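Side-chain contacts in 4-hydroxybutyrate CoA-transferase (Porphyromonas gingivalis, PDB 3D3U), which probably transfers coenzyme A between carboxylic acids: residues A[5-10]-A[154-159]; A[17-22]-A[48-53]; A[55-60]-A[104-109]. All blocks are in the same frame, centred on the assembly; numbering follows the deposited sequence.

Interaction 1: A[5-10]-A[154-159]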
loop_
_atom_site.group_PDB
_atom_site.type_symbol
_atom_site.label_atom_id
_atom_site.label_comp_id
_atom_site.label_asym_id
_atom_site.label_seq_id
_atom_site.Cartn_x
_atom_site.Cartn_y
_atom_site.Cartn_z
ATOM N N GLU A 5 -6.756 26.868 -21.976
ATOM C CA GLU A 5 -7.046 26.803 -23.366
ATOM C C GLU A 5 -6.521 25.465 -23.906
ATOM O O GLU A 5 -7.095 24.865 -24.802
ATOM C CB GLU A 5 -6.495 28.021 -24.072
ATOM C CG GLU A 5 -6.916 28.159 -25.542
ATOM C CD GLU A 5 -8.451 28.219 -25.860
ATOM O OE1 GLU A 5 -9.370 27.765 -25.058
ATOM O OE2 GLU A 5 -8.745 28.720 -26.992
ATOM N N LEU A 6 -5.462 24.954 -23.288
ATOM C CA LEU A 6 -5.058 23.550 -23.480
ATOM C C LEU A 6 -6.016 22.543 -22.836
ATOM O O LEU A 6 -6.283 21.488 -23.406
ATOM C CB LEU A 6 -3.694 23.294 -22.869
ATOM C CG LEU A 6 -2.801 22.624 -23.845
ATOM C CD1 LEU A 6 -2.748 23.727 -24.855
ATOM C CD2 LEU A 6 -1.510 22.379 -23.122
ATOM N N TYR A 7 -6.502 22.866 -21.644
ATOM C CA TYR A 7 -7.432 22.006 -20.983
ATOM C C TYR A 7 -8.500 21.791 -22.002
ATOM O O TYR A 7 -8.829 20.638 -22.294
ATOM C CB TYR A 7 -8.030 22.686 -19.782
ATOM C CG TYR A 7 -8.904 21.804 -18.904
ATOM C CD1 TYR A 7 -8.349 21.174 -17.810
ATOM C CD2 TYR A 7 -10.272 21.628 -19.144
ATOM C CE1 TYR A 7 -9.085 20.418 -16.997
ATOM C CE2 TYR A 7 -11.033 20.868 -18.318
ATOM C CZ TYR A 7 -10.421 20.256 -17.231
ATOM O OH TYR A 7 -11.073 19.402 -16.320
ATOM N N ARG A 8 -9.006 22.878 -22.592
ATOM C CA ARG A 8 -10.103 22.757 -23.499
ATOM C C ARG A 8 -9.654 21.929 -24.685
ATOM O O ARG A 8 -10.357 21.043 -25.046
ATOM C CB ARG A 8 -10.796 24.124 -23.818
ATOM C CG ARG A 8 -11.957 24.471 -22.845
ATOM C CD ARG A 8 -13.016 23.244 -22.732
ATOM N NE ARG A 8 -13.536 22.902 -21.361
ATOM C CZ ARG A 8 -14.563 22.024 -21.055
ATOM N NH1 ARG A 8 -15.194 21.343 -22.034
ATOM N NH2 ARG A 8 -14.939 21.839 -19.756
ATOM N N GLN A 9 -8.481 22.148 -25.249
ATOM C CA GLN A 9 -8.154 21.487 -26.522
ATOM C C GLN A 9 -7.894 19.930 -26.437
ATOM O O GLN A 9 -7.761 19.243 -27.496
ATOM C CB GLN A 9 -7.009 22.247 -27.247
ATOM C CG GLN A 9 -6.276 21.490 -28.430
ATOM C CD GLN A 9 -4.683 21.666 -28.439
ATOM O OE1 GLN A 9 -4.180 22.808 -28.637
ATOM N NE2 GLN A 9 -3.909 20.541 -28.218
ATOM N N ARG A 10 -7.834 19.362 -25.208
ATOM C CA ARG A 10 -7.391 17.951 -24.988
ATOM C C ARG A 10 -8.463 17.127 -24.292
ATOM O O ARG A 10 -8.292 15.926 -24.047
ATOM C CB ARG A 10 -6.166 17.946 -24.074
ATOM C CG ARG A 10 -4.738 17.918 -24.751
ATOM C CD ARG A 10 -3.785 18.946 -24.129
ATOM N NE ARG A 10 -2.388 18.591 -24.132
ATOM C CZ ARG A 10 -1.572 18.784 -25.140
ATOM N NH1 ARG A 10 -1.966 19.307 -26.317
ATOM N NH2 ARG A 10 -0.332 18.415 -24.990
ATOM N N ALA A 154 -5.796 10.914 -18.550
ATOM C CA ALA A 154 -6.110 11.143 -17.165
ATOM C C ALA A 154 -7.610 11.402 -17.012
ATOM O O ALA A 154 -8.123 12.267 -17.727
ATOM C CB ALA A 154 -5.402 12.305 -16.703
ATOM N N GLU A 155 -8.306 10.719 -16.096
ATOM C CA GLU A 155 -9.669 11.033 -15.892
ATOM C C GLU A 155 -9.586 12.107 -14.900
ATOM O O GLU A 155 -9.067 11.944 -13.832
ATOM C CB GLU A 155 -10.413 9.871 -15.248
ATOM C CG GLU A 155 -10.638 8.617 -16.089
ATOM C CD GLU A 155 -11.317 7.415 -15.308
ATOM O OE1 GLU A 155 -11.330 6.256 -15.894
ATOM O OE2 GLU A 155 -11.884 7.555 -14.148
ATOM N N VAL A 156 -10.108 13.256 -15.228
ATOM C CA VAL A 156 -10.100 14.381 -14.266
ATOM C C VAL A 156 -11.301 14.382 -13.278
ATOM O O VAL A 156 -12.451 14.624 -13.642
ATOM C CB VAL A 156 -9.900 15.711 -14.983
ATOM C CG1 VAL A 156 -10.066 16.883 -13.977
ATOM C CG2 VAL A 156 -8.528 15.682 -15.654
ATOM N N ASN A 157 -11.025 14.066 -12.028
ATOM C CA ASN A 157 -12.119 13.824 -11.198
ATOM C C ASN A 157 -12.340 14.955 -10.198
ATOM O O ASN A 157 -11.444 15.336 -9.370
ATOM C CB ASN A 157 -12.003 12.475 -10.572
ATOM C CG ASN A 157 -13.310 12.004 -10.005
ATOM O OD1 ASN A 157 -14.252 12.815 -9.806
ATOM N ND2 ASN A 157 -13.383 10.708 -9.677
ATOM N N LYS A 158 -13.538 15.545 -10.352
ATOM C CA LYS A 158 -14.016 16.625 -9.464
ATOM C C LYS A 158 -14.121 16.137 -8.013
ATOM O O LYS A 158 -13.997 16.931 -7.106
ATOM C CB LYS A 158 -15.290 17.344 -9.990
ATOM C CG LYS A 158 -14.862 18.426 -11.028
ATOM C CD LYS A 158 -15.886 19.535 -11.459
ATOM C CE LYS A 158 -15.362 20.381 -12.704
ATOM N NZ LYS A 158 -14.462 19.534 -13.631
ATOM N N GLN A 159 -14.267 14.817 -7.824
ATOM C CA GLN A 159 -14.280 14.208 -6.508
ATOM C C GLN A 159 -12.872 13.782 -5.984
ATOM O O GLN A 159 -12.714 13.584 -4.756
ATOM C CB GLN A 159 -15.177 12.972 -6.530
ATOM C CG GLN A 159 -16.263 12.915 -5.484
ATOM C CD GLN A 159 -17.548 13.227 -6.145
ATOM O OE1 GLN A 159 -18.601 12.577 -5.919
ATOM N NE2 GLN A 159 -17.475 14.213 -7.061
#
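Y7 and V156 meet head-on, and a van der Waals contact of the phenol oxygen with a valine methyl makes up most of this small interface, which buries 80 Å² in all. Y7 OH lies 3.6 Å from V156 CG1 and 4.1 Å from V156 CB, with the two side chains arriving from opposite directions. The backbones stay well apart, the nearest CA atoms, those of Y7 and V156, being 10.5 Å from each other, so the whole length of the tyrosine is needed to span the gap. Its CG stands anti to the backbone N (chi1 -173°), which sends the ring out from the helix to the strand. Polar interactions gather at the same tip. The hydroxyl is hydrogen-bonded to E179, and R8 forms a salt bridge with that carboxylate, while K158 makes a long, weak ion pair with it. K158 NZ also comes within 4.3 Å of Y7 OH. E179 belongs to strand 176-180, the edge strand of the six-stranded parallel sheet of the N-terminal, Rossmann-like half, and strand 151-157 lies next to it. Helix 4-10 therefore docks beside the outer end of that sheet: Y7 touches V156 and bonds E179, while R8 and the R10 backbone also reach strand 176-180. V156 also touches V124 of strand 119-125. Within 154-159, N157 makes an Asx turn as the chain leaves the strand: Q159 N donates to N157 OD1 at 2.8 Å with an N-H...O angle of 163°, although the donor sits 50° above the carbonyl plane. The amide nitrogen of N157 is hydrogen-bonded to E182 O.

Interaction 2: A[17-22]-A[48-53]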
loop_
_atom_site.group_PDB
_atom_site.type_symbol
_atom_site.label_atom_id
_atom_site.label_comp_id
_atom_site.label_asym_id
_atom_site.label_seq_id
_atom_site.Cartn_x
_atom_site.Cartn_y
_atom_site.Cartn_z
ATOM N N ALA A 17 -11.213 8.795 -26.237
ATOM C CA ALA A 17 -9.838 8.472 -25.740
ATOM C C ALA A 17 -9.374 6.973 -25.839
ATOM O O ALA A 17 -8.306 6.699 -26.346
ATOM C CB ALA A 17 -9.605 9.026 -24.411
ATOM N N VAL A 18 -10.185 6.023 -25.403
ATOM C CA VAL A 18 -9.937 4.622 -25.767
ATOM C C VAL A 18 -9.666 4.465 -27.260
ATOM O O VAL A 18 -8.632 3.925 -27.699
ATOM C CB VAL A 18 -11.166 3.712 -25.479
ATOM C CG1 VAL A 18 -11.014 2.400 -26.109
ATOM C CG2 VAL A 18 -11.349 3.512 -24.053
ATOM N N VAL A 19 -10.593 4.908 -28.067
ATOM C CA VAL A 19 -10.313 4.619 -29.442
ATOM C C VAL A 19 -9.036 5.228 -29.981
ATOM O O VAL A 19 -8.357 4.527 -30.685
ATOM C CB VAL A 19 -11.423 4.881 -30.363
ATOM C CG1 VAL A 19 -10.946 4.595 -31.762
ATOM C CG2 VAL A 19 -12.558 3.970 -29.984
ATOM N N ASP A 20 -8.710 6.491 -29.667
ATOM C CA ASP A 20 -7.533 7.159 -30.283
ATOM C C ASP A 20 -6.264 6.745 -29.606
ATOM O O ASP A 20 -5.217 6.714 -30.194
ATOM C CB ASP A 20 -7.643 8.705 -30.320
ATOM C CG ASP A 20 -8.814 9.192 -31.286
ATOM O OD1 ASP A 20 -8.626 8.989 -32.548
ATOM O OD2 ASP A 20 -9.975 9.687 -30.911
ATOM N N SER A 21 -6.342 6.390 -28.351
ATOM C CA SER A 21 -5.117 6.100 -27.685
ATOM C C SER A 21 -4.815 4.614 -27.750
ATOM O O SER A 21 -3.722 4.256 -27.406
ATOM C CB SER A 21 -5.218 6.500 -26.234
ATOM O OG SER A 21 -6.016 5.522 -25.551
ATOM N N LEU A 22 -5.729 3.743 -28.173
ATOM C CA LEU A 22 -5.420 2.350 -27.997
ATOM C C LEU A 22 -5.193 1.625 -29.246
ATOM O O LEU A 22 -6.001 0.743 -29.646
ATOM C CB LEU A 22 -6.500 1.638 -27.223
ATOM C CG LEU A 22 -6.547 2.023 -25.745
ATOM C CD1 LEU A 22 -7.237 1.011 -24.914
ATOM C CD2 LEU A 22 -5.122 2.208 -25.237
ATOM N N ARG A 48 -15.017 -2.637 -27.199
ATOM C CA ARG A 48 -14.218 -3.899 -27.397
ATOM C C ARG A 48 -13.993 -4.419 -28.819
ATOM O O ARG A 48 -12.963 -5.033 -29.156
ATOM C CB ARG A 48 -14.764 -5.023 -26.595
ATOM C CG ARG A 48 -16.070 -5.458 -26.976
ATOM C CD ARG A 48 -16.682 -6.209 -25.785
ATOM N NE ARG A 48 -17.893 -7.011 -26.047
ATOM C CZ ARG A 48 -19.106 -6.698 -25.633
ATOM N NH1 ARG A 48 -20.131 -7.504 -25.854
ATOM N NH2 ARG A 48 -19.286 -5.596 -24.958
ATOM N N GLU A 49 -14.953 -4.099 -29.668
ATOM C CA GLU A 49 -15.118 -4.751 -30.948
ATOM C C GLU A 49 -14.082 -4.060 -31.799
ATOM O O GLU A 49 -13.706 -4.587 -32.825
ATOM C CB GLU A 49 -16.583 -4.525 -31.387
ATOM C CG GLU A 49 -17.584 -4.293 -30.145
ATOM C CD GLU A 49 -18.699 -5.426 -29.958
ATOM O OE1 GLU A 49 -18.953 -6.176 -30.984
ATOM O OE2 GLU A 49 -19.358 -5.573 -28.844
ATOM N N LYS A 50 -13.576 -2.911 -31.345
ATOM C CA LYS A 50 -12.486 -2.271 -32.045
ATOM C C LYS A 50 -11.097 -2.512 -31.476
ATOM O O LYS A 50 -10.130 -2.316 -32.218
ATOM C CB LYS A 50 -12.600 -0.778 -32.063
ATOM C CG LYS A 50 -13.883 -0.312 -32.372
ATOM C CD LYS A 50 -13.877 1.235 -32.432
ATOM C CE LYS A 50 -15.281 1.812 -32.720
ATOM N NZ LYS A 50 -15.975 0.931 -33.725
ATOM N N LEU A 51 -10.942 -2.835 -30.188
ATOM C CA LEU A 51 -9.579 -3.042 -29.731
ATOM C C LEU A 51 -8.951 -4.415 -30.175
ATOM O O LEU A 51 -9.629 -5.488 -30.181
ATOM C CB LEU A 51 -9.464 -2.882 -28.225
ATOM C CG LEU A 51 -10.022 -1.740 -27.391
ATOM C CD1 LEU A 51 -9.729 -0.437 -28.049
ATOM C CD2 LEU A 51 -11.451 -2.013 -27.348
ATOM N N GLU A 52 -7.664 -4.361 -30.527
ATOM C CA GLU A 52 -6.934 -5.541 -30.961
ATOM C C GLU A 52 -5.990 -6.059 -29.886
ATOM O O GLU A 52 -6.486 -6.694 -29.000
ATOM C CB GLU A 52 -6.185 -5.286 -32.235
ATOM C CG GLU A 52 -7.041 -5.315 -33.472
ATOM C CD GLU A 52 -7.121 -6.720 -33.996
ATOM O OE1 GLU A 52 -6.089 -7.182 -34.570
ATOM O OE2 GLU A 52 -8.211 -7.363 -33.813
ATOM N N ASN A 53 -4.679 -5.856 -29.896
ATOM C CA ASN A 53 -3.924 -6.706 -28.933
ATOM C C ASN A 53 -3.508 -5.953 -27.698
ATOM O O ASN A 53 -2.317 -5.683 -27.500
ATOM C CB ASN A 53 -2.692 -7.416 -29.514
ATOM C CG ASN A 53 -3.051 -8.351 -30.629
ATOM O OD1 ASN A 53 -3.927 -9.186 -30.431
ATOM N ND2 ASN A 53 -2.427 -8.192 -31.841
HETATM O O HOH W 1 -6.930 -2.100 -31.405
#
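L51 pushes one methyl against V18 of the helix and L22 just after its end, two residues four positions apart. Its CD1 lies 3.7 Å from V18 CG1 and 3.9 Å from L22 CB, so the same branch serves both contacts. The side chains of V18 and L51 cross at about a right angle. In V18, CG1 is anti to the backbone N (chi1 168°), which puts this methyl on the side that L51 approaches. A second, more exposed contact runs alongside: V19 CG2 rests 3.9 Å from K50 CD, and the aliphatic part of the lysine, extended as far as CE, passes obliquely over the valine before bending at its last torsion (chi4 -39°). No direct hydrogen bond joins the two segments. One water spans them, but its bonds to L22 O and K50 O are both weak. Near the end of the helix, S21 OG donates to A17 O at 2.7 Å, an oxygen that also accepts from S21 N. V18 further touches F40, A43 and M44 of helix 38-46. The contact thus ties helix 14-21 to the loop that follows helix 38-46 and leads into strand 54-57, the return limb of the beta-alpha-beta crossover from strand 27-30, as in Rossmann-like domains.

Interaction 3: A[55-60]-A[104-109]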
loop_
_atom_site.group_PDB
_atom_site.type_symbol
_atom_site.label_atom_id
_atom_site.label_comp_id
_atom_site.label_asym_id
_atom_site.label_seq_id
_atom_site.Cartn_x
_atom_site.Cartn_y
_atom_site.Cartn_z
ATOM N N THR A 55 -2.570 -5.114 -24.043
ATOM C CA THR A 55 -2.174 -5.705 -22.787
ATOM C C THR A 55 -2.395 -4.707 -21.698
ATOM O O THR A 55 -1.933 -3.573 -21.841
ATOM C CB THR A 55 -0.671 -5.936 -22.800
ATOM O OG1 THR A 55 -0.384 -6.821 -23.843
ATOM C CG2 THR A 55 -0.241 -6.749 -21.631
ATOM N N VAL A 56 -3.031 -5.089 -20.584
ATOM C CA VAL A 56 -2.999 -4.129 -19.465
ATOM C C VAL A 56 -2.253 -4.586 -18.244
ATOM O O VAL A 56 -2.304 -5.757 -17.874
ATOM C CB VAL A 56 -4.344 -3.360 -19.193
ATOM C CG1 VAL A 56 -5.455 -4.258 -19.393
ATOM C CG2 VAL A 56 -4.381 -2.812 -17.781
ATOM N N PHE A 57 -1.476 -3.677 -17.672
ATOM C CA PHE A 57 -0.862 -3.997 -16.401
ATOM C C PHE A 57 -1.454 -3.175 -15.270
ATOM O O PHE A 57 -1.761 -1.964 -15.414
ATOM C CB PHE A 57 0.702 -3.965 -16.395
ATOM C CG PHE A 57 1.264 -4.049 -14.999
ATOM C CD1 PHE A 57 1.545 -2.882 -14.272
ATOM C CD2 PHE A 57 1.360 -5.300 -14.353
ATOM C CE1 PHE A 57 2.001 -2.940 -12.905
ATOM C CE2 PHE A 57 1.788 -5.375 -12.999
ATOM C CZ PHE A 57 2.113 -4.162 -12.261
ATOM N N HIS A 58 -1.655 -3.858 -14.170
ATOM C CA HIS A 58 -2.062 -3.212 -12.891
ATOM C C HIS A 58 -2.020 -4.192 -11.683
ATOM O O HIS A 58 -1.501 -5.329 -11.802
ATOM C CB HIS A 58 -3.417 -2.454 -12.998
ATOM C CG HIS A 58 -4.607 -3.353 -13.070
ATOM N ND1 HIS A 58 -5.356 -3.511 -14.222
ATOM C CD2 HIS A 58 -5.171 -4.160 -12.142
ATOM C CE1 HIS A 58 -6.357 -4.362 -13.991
ATOM N NE2 HIS A 58 -6.263 -4.771 -12.737
ATOM N N MET A 59 -2.537 -3.729 -10.542
ATOM C CA MET A 59 -2.394 -4.402 -9.239
ATOM C C MET A 59 -3.725 -4.296 -8.576
ATOM O O MET A 59 -4.602 -4.914 -9.048
ATOM C CB MET A 59 -1.266 -3.785 -8.423
ATOM C CG MET A 59 0.075 -4.234 -8.936
ATOM S SD MET A 59 1.439 -3.333 -8.170
ATOM C CE MET A 59 2.373 -4.860 -7.806
ATOM N N LEU A 60 -3.927 -3.500 -7.527
ATOM C CA LEU A 60 -5.273 -3.308 -6.943
ATOM C C LEU A 60 -6.123 -2.500 -7.822
ATOM O O LEU A 60 -5.809 -1.378 -8.103
ATOM C CB LEU A 60 -5.211 -2.544 -5.619
ATOM C CG LEU A 60 -4.677 -3.331 -4.452
ATOM C CD1 LEU A 60 -5.789 -3.999 -3.859
ATOM C CD2 LEU A 60 -3.769 -4.349 -5.019
ATOM N N HIS A 104 8.835 -1.771 -3.802
ATOM C CA HIS A 104 9.580 -0.579 -4.331
ATOM C C HIS A 104 10.210 -0.690 -5.774
ATOM O O HIS A 104 10.583 0.378 -6.380
ATOM C CB HIS A 104 10.619 0.006 -3.344
ATOM C CG HIS A 104 11.881 -0.786 -3.269
ATOM N ND1 HIS A 104 13.112 -0.267 -3.637
ATOM C CD2 HIS A 104 12.104 -2.068 -2.892
ATOM C CE1 HIS A 104 14.037 -1.201 -3.488
ATOM N NE2 HIS A 104 13.452 -2.302 -3.039
ATOM N N GLU A 105 10.271 -1.920 -6.334
ATOM C CA GLU A 105 10.868 -2.163 -7.645
ATOM C C GLU A 105 9.929 -2.172 -8.830
ATOM O O GLU A 105 10.400 -2.202 -9.984
ATOM C CB GLU A 105 11.615 -3.455 -7.589
ATOM C CG GLU A 105 12.366 -3.507 -6.282
ATOM C CD GLU A 105 12.988 -4.854 -6.001
ATOM O OE1 GLU A 105 12.247 -5.822 -5.655
ATOM O OE2 GLU A 105 14.241 -4.915 -6.090
ATOM N N VAL A 106 8.633 -2.120 -8.568
ATOM C CA VAL A 106 7.639 -1.983 -9.627
ATOM C C VAL A 106 7.939 -0.765 -10.522
ATOM O O VAL A 106 8.219 -0.878 -11.739
ATOM C CB VAL A 106 6.155 -1.961 -9.086
ATOM C CG1 VAL A 106 5.093 -2.394 -10.164
ATOM C CG2 VAL A 106 6.020 -2.847 -7.783
ATOM N N PRO A 107 7.990 0.400 -9.954
ATOM C CA PRO A 107 8.401 1.515 -10.738
ATOM C C PRO A 107 9.545 1.236 -11.701
ATOM O O PRO A 107 9.398 1.533 -12.827
ATOM C CB PRO A 107 8.783 2.468 -9.681
ATOM C CG PRO A 107 7.708 2.231 -8.691
ATOM C CD PRO A 107 7.729 0.765 -8.558
ATOM N N GLU A 108 10.644 0.634 -11.281
ATOM C CA GLU A 108 11.701 0.186 -12.246
ATOM C C GLU A 108 11.246 -0.677 -13.482
ATOM O O GLU A 108 11.910 -0.749 -14.498
ATOM C CB GLU A 108 12.784 -0.601 -11.503
ATOM C CG GLU A 108 14.197 -0.086 -11.723
ATOM C CD GLU A 108 14.444 1.315 -11.160
ATOM O OE1 GLU A 108 13.572 1.724 -10.354
ATOM O OE2 GLU A 108 15.492 1.972 -11.536
ATOM N N LEU A 109 10.120 -1.357 -13.398
ATOM C CA LEU A 109 9.669 -2.065 -14.568
ATOM C C LEU A 109 9.433 -1.111 -15.743
ATOM O O LEU A 109 9.789 -1.389 -16.898
ATOM C CB LEU A 109 8.365 -2.819 -14.235
ATOM C CG LEU A 109 8.363 -4.361 -13.996
ATOM C CD1 LEU A 109 9.706 -5.001 -13.453
ATOM C CD2 LEU A 109 7.262 -4.469 -13.074
#
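The phenyl ring of F57 meets V106 at its far end, with CZ 4.1 Å and CE1 4.2 Å from V106 CG1, and the two side chains cross at a slant. F57 holds its CG anti to the backbone N (chi1 169°), which carries the ring off the strand toward the helix. The second flat group, the H104 ring, is covered on one face by its neighbour in sequence: E105 CG stands 3.6 Å above that plane, offset toward the rim. V106 supplies both apolar contacts across the interface, one from each branch. While CG1 takes the aromatic ring, CG2 faces the methyl of M59, tip to tip, with M59 CE at 4.2 Å. The thioether chain of M59 is bent at its last torsion (chi3 132°) where CE meets V106 CG2. The closest approaches of F57 CZ to V106 CG1 and of M59 CE to V106 CG2 are thus 4.1 and 4.2 Å, and the total buried surface is 115 Å², evidence of a light apolar contact in which no hydrogen bond takes part. In the fold, F57 sits on strand 54-57 of the six-stranded parallel sheet, with strands 27-30 and 76-79 on either side, and M59 follows in the loop just beyond the strand. V106 lies in the short, weakly bonded helix 106-110. P107, next to it, touches V292 and D293 of helix 292-295, and H104 N is hydrogen-bonded to D340 OD1 of helix 338-345, both helices of the C-terminal half.

All three contacts belong to the N-terminal acetyl-CoA hydrolase/transferase domain. Interactions 2 and 3 are both nested inside the loop that interaction 1 closes, and follow one another in series: 48-53 and 55-60 adjoin in sequence, yet the contact centres are 21 Å apart. Interactions 1 and 2 involve consecutive helices, with centres 20 Å apart and nearest atoms about 7 Å apart. Interactions 1 and 3 reach one parallel sheet through different strands, their centres 25 Å and nearest atoms about 12 Å apart. Interaction 3 is the most central: its contact centre lies about 13 Å from the centre of the chain, and those of interactions 1 and 2 about 27 and 30 Å.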